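Long-range contacts in fatty acyl CoA synthetase FADD13 (FATTY-ACYL-CoA SYNTHETASE) (Mycobacterium tuberculosis, PDB 3R44), which belongs to the ANL superfamily, joining an AMP-binding enzyme domain to a C-terminal domain of the AMP-binding enzyme family: residues 203-208 with 342-347; 286-291 with 310-315; 333-338 with 403-408. One frame throughout, in Å; residues are numbered along the deposited sequence.

Contact 1. Residues 203-208 with 342-347; sequences ASTIDV and ATMFTD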
ATOM      1  N   ALA A 203       8.007  -8.638 -10.769  1.00 17.77           N
ATOM      2  CA  ALA A 203       8.624  -9.900 -11.118  1.00 17.80           C
ATOM      3  C   ALA A 203       9.824  -9.716 -12.049  1.00 18.43           C
ATOM      4  O   ALA A 203      10.780 -10.502 -12.011  1.00 20.30           O
ATOM      5  CB  ALA A 203       7.621 -10.817 -11.753  1.00 18.41           C
ATOM      6  N   SER A 204       9.785  -8.687 -12.894  1.00 16.11           N
ATOM      7  CA  SER A 204      10.924  -8.376 -13.790  1.00 16.88           C
ATOM      8  C   SER A 204      11.995  -7.492 -13.211  1.00 16.83           C
ATOM      9  O   SER A 204      13.063  -7.337 -13.813  1.00 18.25           O
ATOM     10  CB  SER A 204      10.460  -7.710 -15.097  1.00 17.34           C
ATOM     11  OG  SER A 204       9.670  -8.617 -15.828  1.00 21.81           O
ATOM     12  N   THR A 205      11.743  -6.910 -12.042  1.00 16.94           N
ATOM     13  CA  THR A 205      12.643  -5.954 -11.452  1.00 17.09           C
ATOM     14  C   THR A 205      13.356  -6.544 -10.218  1.00 17.43           C
ATOM     15  O   THR A 205      14.549  -6.387 -10.082  1.00 17.46           O
ATOM     16  CB  THR A 205      11.890  -4.640 -11.063  1.00 17.61           C
ATOM     17  OG1 THR A 205      11.188  -4.129 -12.222  1.00 17.59           O
ATOM     18  CG2 THR A 205      12.884  -3.609 -10.472  1.00 16.68           C
ATOM     19  N   ILE A 206      12.627  -7.208  -9.335  1.00 17.19           N
ATOM     20  CA  ILE A 206      13.294  -7.730  -8.119  1.00 18.24           C
ATOM     21  C   ILE A 206      13.877  -9.093  -8.426  1.00 18.08           C
ATOM     22  O   ILE A 206      13.426  -9.759  -9.372  1.00 16.54           O
ATOM     23  CB  ILE A 206      12.343  -7.831  -6.913  1.00 17.93           C
ATOM     24  CG1 ILE A 206      11.280  -8.902  -7.094  1.00 18.20           C
ATOM     25  CG2 ILE A 206      11.689  -6.479  -6.610  1.00 20.43           C
ATOM     26  CD1 ILE A 206      10.403  -9.027  -5.791  1.00 19.83           C
ATOM     27  N   ASP A 207      14.838  -9.546  -7.600  1.00 17.41           N
ATOM     28  CA  ASP A 207      15.406 -10.864  -7.779  1.00 17.45           C
ATOM     29  C   ASP A 207      14.461 -11.913  -7.192  1.00 17.60           C
ATOM     30  O   ASP A 207      14.674 -12.396  -6.090  1.00 16.20           O
ATOM     31  CB  ASP A 207      16.806 -10.937  -7.166  1.00 19.32           C
ATOM     32  CG  ASP A 207      17.476 -12.314  -7.329  1.00 23.62           C
ATOM     33  OD1 ASP A 207      16.996 -13.251  -8.051  1.00 23.40           O
ATOM     34  OD2 ASP A 207      18.534 -12.444  -6.704  1.00 30.55           O
ATOM     35  N   VAL A 208      13.393 -12.231  -7.913  1.00 16.60           N
ATOM     36  CA  VAL A 208      12.453 -13.291  -7.523  1.00 17.44           C
ATOM     37  C   VAL A 208      12.648 -14.467  -8.482  1.00 18.46           C
ATOM     38  O   VAL A 208      12.920 -14.247  -9.693  1.00 20.32           O
ATOM     39  CB  VAL A 208      11.001 -12.820  -7.508  1.00 18.18           C
ATOM     40  CG1 VAL A 208      10.535 -12.335  -8.902  1.00 20.10           C
ATOM     41  CG2 VAL A 208      10.063 -13.940  -6.932  1.00 18.13           C
ATOM     42  N   ALA A 342      12.933   3.926 -11.131  1.00 14.51           N
ATOM     43  CA  ALA A 342      11.764   3.406 -11.808  1.00 15.57           C
ATOM     44  C   ALA A 342      11.952   1.901 -12.041  1.00 17.14           C
ATOM     45  O   ALA A 342      13.090   1.392 -12.096  1.00 18.04           O
ATOM     46  CB  ALA A 342      11.561   4.142 -13.177  1.00 13.72           C
ATOM     47  N   THR A 343      10.850   1.184 -12.062  1.00 17.78           N
ATOM     48  CA  THR A 343      10.838  -0.262 -12.288  1.00 18.28           C
ATOM     49  C   THR A 343      10.583  -0.595 -13.749  1.00 18.00           C
ATOM     50  O   THR A 343      10.332   0.316 -14.602  1.00 16.87           O
ATOM     51  CB  THR A 343       9.810  -0.947 -11.412  1.00 18.72           C
ATOM     52  OG1 THR A 343       8.481  -0.477 -11.719  1.00 20.10           O
ATOM     53  CG2 THR A 343      10.122  -0.625  -9.962  1.00 22.33           C
ATOM     54  N   MET A 344      10.680  -1.886 -14.084  1.00 16.46           N
ATOM     55  CA  MET A 344      10.339  -2.297 -15.426  1.00 17.16           C
ATOM     56  C   MET A 344       8.916  -1.939 -15.644  1.00 14.67           C
ATOM     57  O   MET A 344       8.094  -2.014 -14.744  1.00 13.69           O
ATOM     58  CB  MET A 344      10.523  -3.798 -15.695  1.00 17.11           C
ATOM     59  CG  MET A 344      11.889  -4.185 -15.876  1.00 18.45           C
ATOM     60  SD  MET A 344      12.809  -3.264 -17.130  1.00 18.94           S
ATOM     61  CE  MET A 344      12.083  -3.816 -18.661  1.00 19.47           C
ATOM     62  N   PHE A 345       8.620  -1.497 -16.848  1.00 14.55           N
ATOM     63  CA  PHE A 345       7.245  -1.172 -17.271  1.00 14.06           C
ATOM     64  C   PHE A 345       6.658   0.079 -16.612  1.00 14.26           C
ATOM     65  O   PHE A 345       5.458   0.299 -16.701  1.00 16.76           O
ATOM     66  CB  PHE A 345       6.306  -2.378 -17.104  1.00 15.97           C
ATOM     67  CG  PHE A 345       6.848  -3.633 -17.704  1.00 16.97           C
ATOM     68  CD1 PHE A 345       7.148  -3.679 -19.055  1.00 16.58           C
ATOM     69  CD2 PHE A 345       7.112  -4.737 -16.915  1.00 16.00           C
ATOM     70  CE1 PHE A 345       7.720  -4.850 -19.640  1.00 23.86           C
ATOM     71  CE2 PHE A 345       7.660  -5.902 -17.483  1.00 19.10           C
ATOM     72  CZ  PHE A 345       7.987  -5.955 -18.831  1.00 22.73           C
ATOM     73  N   THR A 346       7.515   0.880 -15.983  1.00 14.28           N
ATOM     74  CA  THR A 346       7.075   2.110 -15.300  0.50 14.84           C
ATOM     75  C   THR A 346       7.998   3.260 -15.681  1.00 15.97           C
ATOM     76  O   THR A 346       9.236   3.110 -15.671  1.00 18.08           O
ATOM     77  CB  THR A 346       7.001   1.955 -13.747  0.50 13.77           C
ATOM     78  OG1 THR A 346       6.049   2.886 -13.198  0.50 18.00           O
ATOM     79  CG2 THR A 346       8.339   2.214 -13.095  0.50 13.68           C
ATOM     80  N   ASP A 347       7.414   4.415 -16.041  1.00 13.76           N
ATOM     81  CA  ASP A 347       8.224   5.605 -16.169  1.00 13.39           C
ATOM     82  C   ASP A 347       7.883   6.536 -15.009  1.00 13.15           C
ATOM     83  O   ASP A 347       6.719   6.695 -14.639  1.00 13.63           O
ATOM     84  CB  ASP A 347       8.009   6.355 -17.491  1.00 14.23           C
ATOM     85  CG  ASP A 347       8.356   5.515 -18.746  1.00 19.43           C
ATOM     86  OD1 ASP A 347       9.091   4.522 -18.641  1.00 22.18           O
ATOM     87  OD2 ASP A 347       7.906   5.854 -19.867  1.00 21.69           O
TER

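Contact 2. Residues 286-291 with 310-315; sequences FRYFIT and EVVQGY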
ATOM      1  N   PHE A 286      16.932 -17.507   3.415  1.00 18.80           N
ATOM      2  CA  PHE A 286      16.257 -16.198   3.369  1.00 18.35           C
ATOM      3  C   PHE A 286      17.185 -15.155   2.725  1.00 19.11           C
ATOM      4  O   PHE A 286      18.337 -14.974   3.166  1.00 21.06           O
ATOM      5  CB  PHE A 286      15.885 -15.732   4.780  1.00 17.81           C
ATOM      6  CG  PHE A 286      14.954 -14.599   4.760  1.00 17.80           C
ATOM      7  CD1 PHE A 286      13.599 -14.814   4.645  1.00 19.89           C
ATOM      8  CD2 PHE A 286      15.433 -13.299   4.659  1.00 19.73           C
ATOM      9  CE1 PHE A 286      12.726 -13.744   4.569  1.00 19.54           C
ATOM     10  CE2 PHE A 286      14.554 -12.209   4.506  1.00 19.00           C
ATOM     11  CZ  PHE A 286      13.213 -12.443   4.492  1.00 19.54           C
ATOM     12  N   ARG A 287      16.749 -14.514   1.666  1.00 16.61           N
ATOM     13  CA  ARG A 287      17.602 -13.577   0.955  1.00 17.69           C
ATOM     14  C   ARG A 287      17.313 -12.134   1.267  1.00 16.93           C
ATOM     15  O   ARG A 287      18.252 -11.383   1.455  1.00 18.16           O
ATOM     16  CB  ARG A 287      17.504 -13.785  -0.569  1.00 18.11           C
ATOM     17  CG  ARG A 287      17.755 -15.213  -0.985  1.00 16.82           C
ATOM     18  CD  ARG A 287      18.195 -15.328  -2.475  1.00 19.61           C
ATOM     19  NE  ARG A 287      17.140 -14.817  -3.369  1.00 18.11           N
ATOM     20  CZ  ARG A 287      16.062 -15.495  -3.774  1.00 18.54           C
ATOM     21  NH1 ARG A 287      15.830 -16.746  -3.382  1.00 17.37           N
ATOM     22  NH2 ARG A 287      15.202 -14.895  -4.628  1.00 16.61           N
ATOM     23  N   TYR A 288      16.047 -11.719   1.225  1.00 16.13           N
ATOM     24  CA  TYR A 288      15.725 -10.316   1.464  1.00 15.18           C
ATOM     25  C   TYR A 288      14.284 -10.049   1.875  1.00 16.00           C
ATOM     26  O   TYR A 288      13.385 -10.804   1.562  1.00 15.29           O
ATOM     27  CB  TYR A 288      16.088  -9.446   0.205  1.00 15.95           C
ATOM     28  CG  TYR A 288      15.334  -9.809  -1.025  1.00 16.02           C
ATOM     29  CD1 TYR A 288      14.111  -9.212  -1.328  1.00 16.87           C
ATOM     30  CD2 TYR A 288      15.840 -10.746  -1.904  1.00 18.20           C
ATOM     31  CE1 TYR A 288      13.470  -9.519  -2.455  1.00 17.41           C
ATOM     32  CE2 TYR A 288      15.194 -11.081  -3.044  1.00 16.20           C
ATOM     33  CZ  TYR A 288      13.970 -10.473  -3.317  1.00 15.07           C
ATOM     34  OH  TYR A 288      13.217 -10.771  -4.435  1.00 18.84           O
ATOM     35  N   PHE A 289      14.075  -8.907   2.500  1.00 16.22           N
ATOM     36  CA  PHE A 289      12.765  -8.398   2.720  1.00 16.45           C
ATOM     37  C   PHE A 289      12.426  -7.339   1.694  1.00 18.38           C
ATOM     38  O   PHE A 289      13.292  -6.637   1.230  1.00 18.73           O
ATOM     39  CB  PHE A 289      12.679  -7.745   4.091  1.00 16.22           C
ATOM     40  CG  PHE A 289      12.729  -8.711   5.251  1.00 16.81           C
ATOM     41  CD1 PHE A 289      11.594  -9.425   5.653  1.00 21.14           C
ATOM     42  CD2 PHE A 289      13.919  -8.889   5.928  1.00 20.50           C
ATOM     43  CE1 PHE A 289      11.648 -10.306   6.742  1.00 24.72           C
ATOM     44  CE2 PHE A 289      13.996  -9.789   7.002  1.00 21.93           C
ATOM     45  CZ  PHE A 289      12.852 -10.483   7.411  1.00 22.93           C
ATOM     46  N   ILE A 290      11.152  -7.269   1.316  1.00 17.37           N
ATOM     47  CA  ILE A 290      10.625  -6.194   0.482  1.00 19.13           C
ATOM     48  C   ILE A 290       9.856  -5.344   1.478  1.00 19.23           C
ATOM     49  O   ILE A 290       8.948  -5.860   2.114  1.00 18.34           O
ATOM     50  CB  ILE A 290       9.636  -6.687  -0.556  1.00 19.76           C
ATOM     51  CG1 ILE A 290      10.307  -7.706  -1.473  1.00 19.38           C
ATOM     52  CG2 ILE A 290       9.107  -5.480  -1.398  1.00 22.55           C
ATOM     53  CD1 ILE A 290       9.343  -8.409  -2.455  1.00 20.61           C
ATOM     54  N   THR A 291      10.233  -4.094   1.663  1.00 20.51           N
ATOM     55  CA  THR A 291       9.619  -3.265   2.687  1.00 24.00           C
ATOM     56  C   THR A 291       8.973  -2.045   2.062  1.00 25.47           C
ATOM     57  O   THR A 291       9.470  -1.466   1.118  1.00 24.73           O
ATOM     58  CB  THR A 291      10.620  -2.797   3.773  1.00 25.41           C
ATOM     59  OG1 THR A 291      11.580  -1.928   3.179  1.00 31.80           O
ATOM     60  CG2 THR A 291      11.415  -3.975   4.337  1.00 25.06           C
ATOM     61  N   GLU A 310      19.225  -9.000   2.890  1.00 18.69           N
ATOM     62  CA  GLU A 310      19.157  -7.685   2.244  1.00 19.81           C
ATOM     63  C   GLU A 310      17.770  -7.083   2.368  1.00 18.41           C
ATOM     64  O   GLU A 310      16.856  -7.747   2.820  1.00 15.79           O
ATOM     65  CB  GLU A 310      19.614  -7.787   0.802  1.00 20.99           C
ATOM     66  CG  GLU A 310      21.142  -7.908   0.777  1.00 28.79           C
ATOM     67  CD  GLU A 310      21.750  -7.984  -0.593  1.00 37.63           C
ATOM     68  OE1 GLU A 310      21.098  -8.487  -1.525  1.00 42.98           O
ATOM     69  OE2 GLU A 310      22.916  -7.558  -0.735  1.00 44.75           O
ATOM     70  N   VAL A 311      17.622  -5.827   1.960  1.00 19.12           N
ATOM     71  CA  VAL A 311      16.341  -5.157   2.040  1.00 19.68           C
ATOM     72  C   VAL A 311      16.066  -4.459   0.709  1.00 19.95           C
ATOM     73  O   VAL A 311      16.942  -3.774   0.176  1.00 21.57           O
ATOM     74  CB  VAL A 311      16.306  -4.147   3.226  1.00 20.69           C
ATOM     75  CG1 VAL A 311      14.943  -3.563   3.370  1.00 23.51           C
ATOM     76  CG2 VAL A 311      16.661  -4.868   4.560  1.00 22.69           C
ATOM     77  N   VAL A 312      14.884  -4.694   0.151  1.00 18.21           N
ATOM     78  CA  VAL A 312      14.370  -3.941  -0.991  1.00 18.54           C
ATOM     79  C   VAL A 312      13.328  -2.944  -0.466  1.00 19.05           C
ATOM     80  O   VAL A 312      12.496  -3.272   0.401  1.00 19.84           O
ATOM     81  CB  VAL A 312      13.749  -4.890  -2.038  1.00 19.03           C
ATOM     82  CG1 VAL A 312      12.947  -4.111  -3.128  1.00 19.86           C
ATOM     83  CG2 VAL A 312      14.876  -5.857  -2.574  1.00 21.30           C
ATOM     84  N   GLN A 313      13.401  -1.725  -0.978  1.00 19.54           N
ATOM     85  CA  GLN A 313      12.502  -0.653  -0.558  1.00 18.38           C
ATOM     86  C   GLN A 313      11.908  -0.027  -1.796  1.00 17.79           C
ATOM     87  O   GLN A 313      12.381  -0.285  -2.886  1.00 15.11           O
ATOM     88  CB  GLN A 313      13.298   0.402   0.235  1.00 19.59           C
ATOM     89  CG  GLN A 313      13.848  -0.067   1.508  1.00 24.22           C
ATOM     90  CD  GLN A 313      14.821   0.930   2.082  1.00 27.75           C
ATOM     91  OE1 GLN A 313      14.395   1.882   2.722  1.00 30.86           O
ATOM     92  NE2 GLN A 313      16.133   0.726   1.843  1.00 23.86           N
ATOM     93  N   GLY A 314      10.858   0.746  -1.650  1.00 16.92           N
ATOM     94  CA  GLY A 314      10.341   1.500  -2.776  1.00 17.80           C
ATOM     95  C   GLY A 314       9.251   2.478  -2.477  1.00 18.31           C
ATOM     96  O   GLY A 314       8.931   2.753  -1.310  1.00 20.23           O
ATOM     97  N   TYR A 315       8.630   2.943  -3.549  1.00 16.31           N
ATOM     98  CA  TYR A 315       7.576   3.880  -3.506  1.00 15.70           C
ATOM     99  C   TYR A 315       6.468   3.404  -4.435  1.00 15.56           C
ATOM    100  O   TYR A 315       6.739   3.064  -5.613  1.00 13.76           O
ATOM    101  CB  TYR A 315       8.087   5.204  -4.003  1.00 16.07           C
ATOM    102  CG  TYR A 315       7.020   6.236  -4.278  1.00 16.31           C
ATOM    103  CD1 TYR A 315       6.365   6.887  -3.226  1.00 17.61           C
ATOM    104  CD2 TYR A 315       6.669   6.560  -5.582  1.00 15.49           C
ATOM    105  CE1 TYR A 315       5.441   7.889  -3.470  1.00 17.91           C
ATOM    106  CE2 TYR A 315       5.721   7.536  -5.835  1.00 18.15           C
ATOM    107  CZ  TYR A 315       5.104   8.184  -4.774  1.00 20.70           C
ATOM    108  OH  TYR A 315       4.162   9.146  -5.065  1.00 23.27           O
TER
HETATM  109  O   HOH W   1       9.782   1.011   1.127  1.00 12.46           O
HETATM  110  O   HOH W   2      11.412   1.193   3.477  1.00 16.32           O

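Contact 3. Residues 333-338 with 403-408; sequences LRKAGS and EGYLYI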
ATOM      1  N   LEU A 333      22.211   0.584   1.105  1.00 34.91           N
ATOM      2  CA  LEU A 333      23.048   1.393   1.957  1.00 36.74           C
ATOM      3  C   LEU A 333      23.554   2.609   1.213  1.00 36.09           C
ATOM      4  O   LEU A 333      23.446   3.747   1.707  1.00 35.92           O
ATOM      5  CB  LEU A 333      24.201   0.560   2.460  1.00 38.50           C
ATOM      6  CG  LEU A 333      24.615   0.991   3.845  1.00 41.56           C
ATOM      7  CD1 LEU A 333      23.406   1.017   4.814  1.00 41.59           C
ATOM      8  CD2 LEU A 333      25.776   0.078   4.341  1.00 46.12           C
ATOM      9  N   ARG A 334      24.140   2.315   0.047  1.00 35.29           N
ATOM     10  CA  ARG A 334      24.563   3.270  -0.969  1.00 35.44           C
ATOM     11  C   ARG A 334      23.586   4.435  -1.001  1.00 32.55           C
ATOM     12  O   ARG A 334      24.004   5.583  -0.862  1.00 32.64           O
ATOM     13  CB  ARG A 334      24.562   2.574  -2.354  1.00 34.95           C
ATOM     14  CG  ARG A 334      25.528   3.068  -3.409  1.00 38.67           C
ATOM     15  CD  ARG A 334      25.097   2.529  -4.794  1.00 38.15           C
ATOM     16  NE  ARG A 334      25.097   3.625  -5.738  1.00 39.05           N
ATOM     17  CZ  ARG A 334      24.611   3.588  -6.961  1.00 42.77           C
ATOM     18  NH1 ARG A 334      24.051   2.482  -7.426  1.00 44.53           N
ATOM     19  NH2 ARG A 334      24.684   4.681  -7.726  1.00 44.20           N
ATOM     20  N   LYS A 335      22.288   4.135  -1.101  1.00 29.42           N
ATOM     21  CA  LYS A 335      21.261   5.193  -1.329  1.00 27.89           C
ATOM     22  C   LYS A 335      20.232   5.323  -0.213  1.00 28.88           C
ATOM     23  O   LYS A 335      19.029   5.499  -0.488  1.00 27.59           O
ATOM     24  CB  LYS A 335      20.525   5.012  -2.668  1.00 26.99           C
ATOM     25  CG  LYS A 335      21.407   4.941  -3.893  1.00 27.50           C
ATOM     26  CD  LYS A 335      22.270   6.166  -4.076  1.00 33.52           C
ATOM     27  CE  LYS A 335      21.571   7.353  -4.692  1.00 35.44           C
ATOM     28  NZ  LYS A 335      22.470   8.019  -5.732  1.00 35.81           N
ATOM     29  N   ALA A 336      20.716   5.260   1.031  1.00 30.72           N
ATOM     30  CA  ALA A 336      19.876   5.426   2.230  1.00 31.60           C
ATOM     31  C   ALA A 336      18.987   6.626   2.052  1.00 30.74           C
ATOM     32  O   ALA A 336      19.471   7.731   1.723  1.00 32.33           O
ATOM     33  CB  ALA A 336      20.698   5.596   3.473  1.00 33.61           C
ATOM     34  N   GLY A 337      17.692   6.385   2.233  1.00 28.48           N
ATOM     35  CA  GLY A 337      16.667   7.423   2.148  1.00 26.02           C
ATOM     36  C   GLY A 337      16.009   7.557   0.781  1.00 23.60           C
ATOM     37  O   GLY A 337      14.971   8.239   0.646  1.00 23.15           O
ATOM     38  N   SER A 338      16.580   6.901  -0.235  1.00 20.76           N
ATOM     39  CA  SER A 338      15.973   6.884  -1.556  1.00 19.52           C
ATOM     40  C   SER A 338      14.840   5.857  -1.632  1.00 18.62           C
ATOM     41  O   SER A 338      14.892   4.828  -0.969  1.00 20.52           O
ATOM     42  CB  SER A 338      16.990   6.555  -2.630  1.00 18.02           C
ATOM     43  OG  SER A 338      16.361   6.557  -3.885  1.00 18.78           O
ATOM     44  N   GLU A 403      21.359  10.241 -11.153  1.00 25.00           N
ATOM     45  CA  GLU A 403      21.502   8.834 -11.491  1.00 25.25           C
ATOM     46  C   GLU A 403      20.119   8.136 -11.547  1.00 22.18           C
ATOM     47  O   GLU A 403      20.033   6.909 -11.700  1.00 23.41           O
ATOM     48  CB  GLU A 403      22.462   8.118 -10.499  1.00 26.45           C
ATOM     49  CG  GLU A 403      23.894   8.041 -10.932  1.00 33.73           C
ATOM     50  CD  GLU A 403      24.072   7.224 -12.243  1.00 38.50           C
ATOM     51  OE1 GLU A 403      23.744   5.999 -12.297  1.00 42.47           O
ATOM     52  OE2 GLU A 403      24.578   7.826 -13.217  1.00 44.34           O
ATOM     53  N   GLY A 404      19.045   8.912 -11.420  1.00 20.33           N
ATOM     54  CA  GLY A 404      17.703   8.390 -11.525  1.00 18.17           C
ATOM     55  C   GLY A 404      17.046   7.905 -10.248  1.00 17.64           C
ATOM     56  O   GLY A 404      15.978   7.282 -10.287  1.00 16.63           O
ATOM     57  N   TYR A 405      17.632   8.232  -9.100  1.00 16.78           N
ATOM     58  CA  TYR A 405      17.115   7.756  -7.818  1.00 15.66           C
ATOM     59  C   TYR A 405      16.133   8.785  -7.279  1.00 15.78           C
ATOM     60  O   TYR A 405      16.454   9.991  -7.184  1.00 16.56           O
ATOM     61  CB  TYR A 405      18.232   7.457  -6.836  1.00 15.92           C
ATOM     62  CG  TYR A 405      19.024   6.221  -7.156  1.00 14.89           C
ATOM     63  CD1 TYR A 405      18.650   5.000  -6.674  1.00 17.50           C
ATOM     64  CD2 TYR A 405      20.111   6.266  -7.991  1.00 16.08           C
ATOM     65  CE1 TYR A 405      19.374   3.833  -6.961  1.00 20.49           C
ATOM     66  CE2 TYR A 405      20.823   5.101  -8.330  1.00 20.55           C
ATOM     67  CZ  TYR A 405      20.458   3.914  -7.810  1.00 19.49           C
ATOM     68  OH  TYR A 405      21.191   2.808  -8.088  1.00 21.25           O
ATOM     69  N   LEU A 406      14.947   8.308  -6.963  1.00 15.71           N
ATOM     70  CA  LEU A 406      13.863   9.117  -6.394  1.00 15.58           C
ATOM     71  C   LEU A 406      14.009   9.276  -4.875  1.00 15.91           C
ATOM     72  O   LEU A 406      14.254   8.294  -4.157  1.00 15.35           O
ATOM     73  CB  LEU A 406      12.524   8.434  -6.659  1.00 14.57           C
ATOM     74  CG  LEU A 406      11.277   9.112  -6.101  1.00 16.65           C
ATOM     75  CD1 LEU A 406      11.207  10.544  -6.649  1.00 15.47           C
ATOM     76  CD2 LEU A 406       9.968   8.360  -6.443  1.00 11.52           C
ATOM     77  N   TYR A 407      13.832  10.512  -4.400  1.00 16.09           N
ATOM     78  CA  TYR A 407      13.819  10.838  -2.972  1.00 17.82           C
ATOM     79  C   TYR A 407      12.497  11.533  -2.727  1.00 18.52           C
ATOM     80  O   TYR A 407      12.241  12.584  -3.283  1.00 19.92           O
ATOM     81  CB  TYR A 407      14.970  11.764  -2.556  1.00 19.32           C
ATOM     82  CG  TYR A 407      16.329  11.091  -2.566  1.00 21.07           C
ATOM     83  CD1 TYR A 407      16.873  10.591  -1.395  1.00 23.44           C
ATOM     84  CD2 TYR A 407      17.037  10.911  -3.741  1.00 21.42           C
ATOM     85  CE1 TYR A 407      18.096   9.947  -1.377  1.00 25.87           C
ATOM     86  CE2 TYR A 407      18.282  10.254  -3.745  1.00 24.06           C
ATOM     87  CZ  TYR A 407      18.795   9.789  -2.567  1.00 26.16           C
ATOM     88  OH  TYR A 407      19.989   9.145  -2.550  1.00 27.44           O
ATOM     89  N   ILE A 408      11.625  10.921  -1.944  1.00 19.08           N
ATOM     90  CA  ILE A 408      10.381  11.557  -1.611  1.00 19.61           C
ATOM     91  C   ILE A 408      10.559  12.593  -0.513  1.00 20.81           C
ATOM     92  O   ILE A 408      11.118  12.336   0.572  1.00 22.47           O
ATOM     93  CB  ILE A 408       9.298  10.528  -1.226  1.00 19.80           C
ATOM     94  CG1 ILE A 408       9.040   9.541  -2.364  1.00 19.77           C
ATOM     95  CG2 ILE A 408       7.980  11.219  -0.784  1.00 20.51           C
ATOM     96  CD1 ILE A 408       8.216  10.025  -3.459  1.00 20.24           C
TER
HETATM   97  O   HOH W   3      20.951   8.843  -0.316  1.00 23.03           O
HETATM   98  O   HOH W   4      12.450   8.623  -0.488  1.00  7.45           O

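Contact 1. Residues 203-208 with 342-347
T205 meets a type II beta turn running from T343 to T346, which packs on the side of helix 192-205 in the AMP-binding part of an ANL enzyme. The turn leads out of the short strand 341-342 and into strand 346-351, and its own backbone bond, T346 N to T343 O at 3.2 Å, closes it. Followed outward from the backbone, T205 divides its labour between two branches. Its CB carries OG1 anti to the carbonyl carbon (chi1 -54°), and that torsion sends the hydroxyl across to the turn, where it accepts a nearly straight hydrogen bond from M344 N at 3.0 Å, with an N-H...O angle of 166°. T205 OG1 lies 3.6 Å from T343 CB, and it is also hydrogen-bonded to S201 O one helical turn back, so a single hydroxyl joins the helix backbone to the turn backbone. On the other branch, T205 CG2 approaches T343 CG2 at 4.1 Å, the two threonines crossing at about a right angle; L326 of strand 324-327 packs against both. S201 serves the turn as well, its hydroxyl bonding to M344 O and to T343 OG1. On the more exposed side the contact is by van der Waals touch. S204 CB lies 3.9 Å from M344 CG, while the methionine chain, bent at chi2 and chi3, carries its end away from the helix. S204 OG, hydrogen-bonded to S200 O, comes near the plane of the F345 ring at its edge, 3.8 Å from F345 CE2.

Contact 2. Residues 286-291 with 310-315
F289 and V312 meet through a short, nearly straight backbone bond, V312 N to F289 O at 2.7 Å (177° at the hydrogen), part of the parallel pairing of strands 288-291 and 310-315. E310 N to R287 O and F289 N to E310 O precede it, and T291 N to V312 O, 2.7 Å, follows. Beyond T291, G314 N donates to a water, whose link to T291 O is doubtful. On the face bearing Y288, I290 and V312, V312 CG2 lies 3.7 Å from Y288 CD1, the two side chains side by side. On the other face T291 CG2 touches V311 CG1 at 3.7 Å, and T291 OG1, set between the backbone N and the carbonyl carbon (chi1 66°), comes within 3.4 Å of Q313 CG. A second water links that hydroxyl to Q313 OE1, which M296 N also holds. The F289 side chain leads away from strand 310-315, with F286 CZ over the centre of one face of its ring. Farther out, D212 forms a salt bridge with R287, and Y288 OH bonds to D207 O. Helix 298-306 completes a beta-alpha-beta crossover between the strands; strands 261-264 and 324-327 flank the pair in the mixed sheet, while F289 and T291 pack on L269 of helix 266-274.

Contact 3. Residues 333-338 with 403-408
K335 and S338 each lay an aliphatic carbon over a tyrosine ring, so CH-pi packing is one part of the contact where the loop between strands 324-327 and 341-342 meets the antiparallel hairpin of strands 396-400 and 406-410. K335 CG stands 4.0 Å from the centroid of the Y405 ring, 16° off its normal. The lysine chain bends at chi2, chi3 and chi4, which draws CE back over the same face while its ammonium pairs with D401. S338 CB occupies one face of Y407, 3.9 Å from the ring centroid, and K335 CE comes to the edge of that ring, 3.2 Å from Y407 OH. Thus one lysine carbon chain borders both aromatic rings.

Direct hydrogen bonding centres on S338. With OG anti to the backbone N (chi1 180°), the S338 OG hydroxyl donates to L406 O at 2.7 Å, approaching from above the carbonyl plane, and the same OG is also bonded to G340 N. At the far end of Y405, the R334 and Y405 side chains cross at about a right angle, guanidinium and ring planes 78° apart, with R334 NH1 close to Y405 OH but not hydrogen-bonded to it. Both side chains converge on D331: R334 by a salt bridge, Y405 OH by a hydrogen bond.

Waters follow the type II turn from K335 to S338. One donates to A336 O; another donates to G337 O and accepts from I408 N.

The chemistry is therefore mixed: carbon packs on the aromatic faces, while D331 and D401 probably offset the positive charges of R334 and K335 around the tyrosines.

From the N terminus, the chain first passes 203-208, whose loop contact 1 closes only at 342-347. Contact 2 is nested wholly within that span, closing its own short loop between 286-291 and 310-315. Residues 333-338 then open contact 3 before contact 1 has closed, so these two cross, and contact 3 is completed at 403-408. Contacts 2 and 3 are in series. Contacts 1 and 2 touch, with I206 CD1 packing on I290 CD1; contacts 2 and 3 touch where Y315 meets L406 and I408. Together they tie helix 192-205 to the turn 343-346, strand 288-291 to strand 310-316, and the loop after strand 324-327 to the hairpin of strands 396-400 and 406-410.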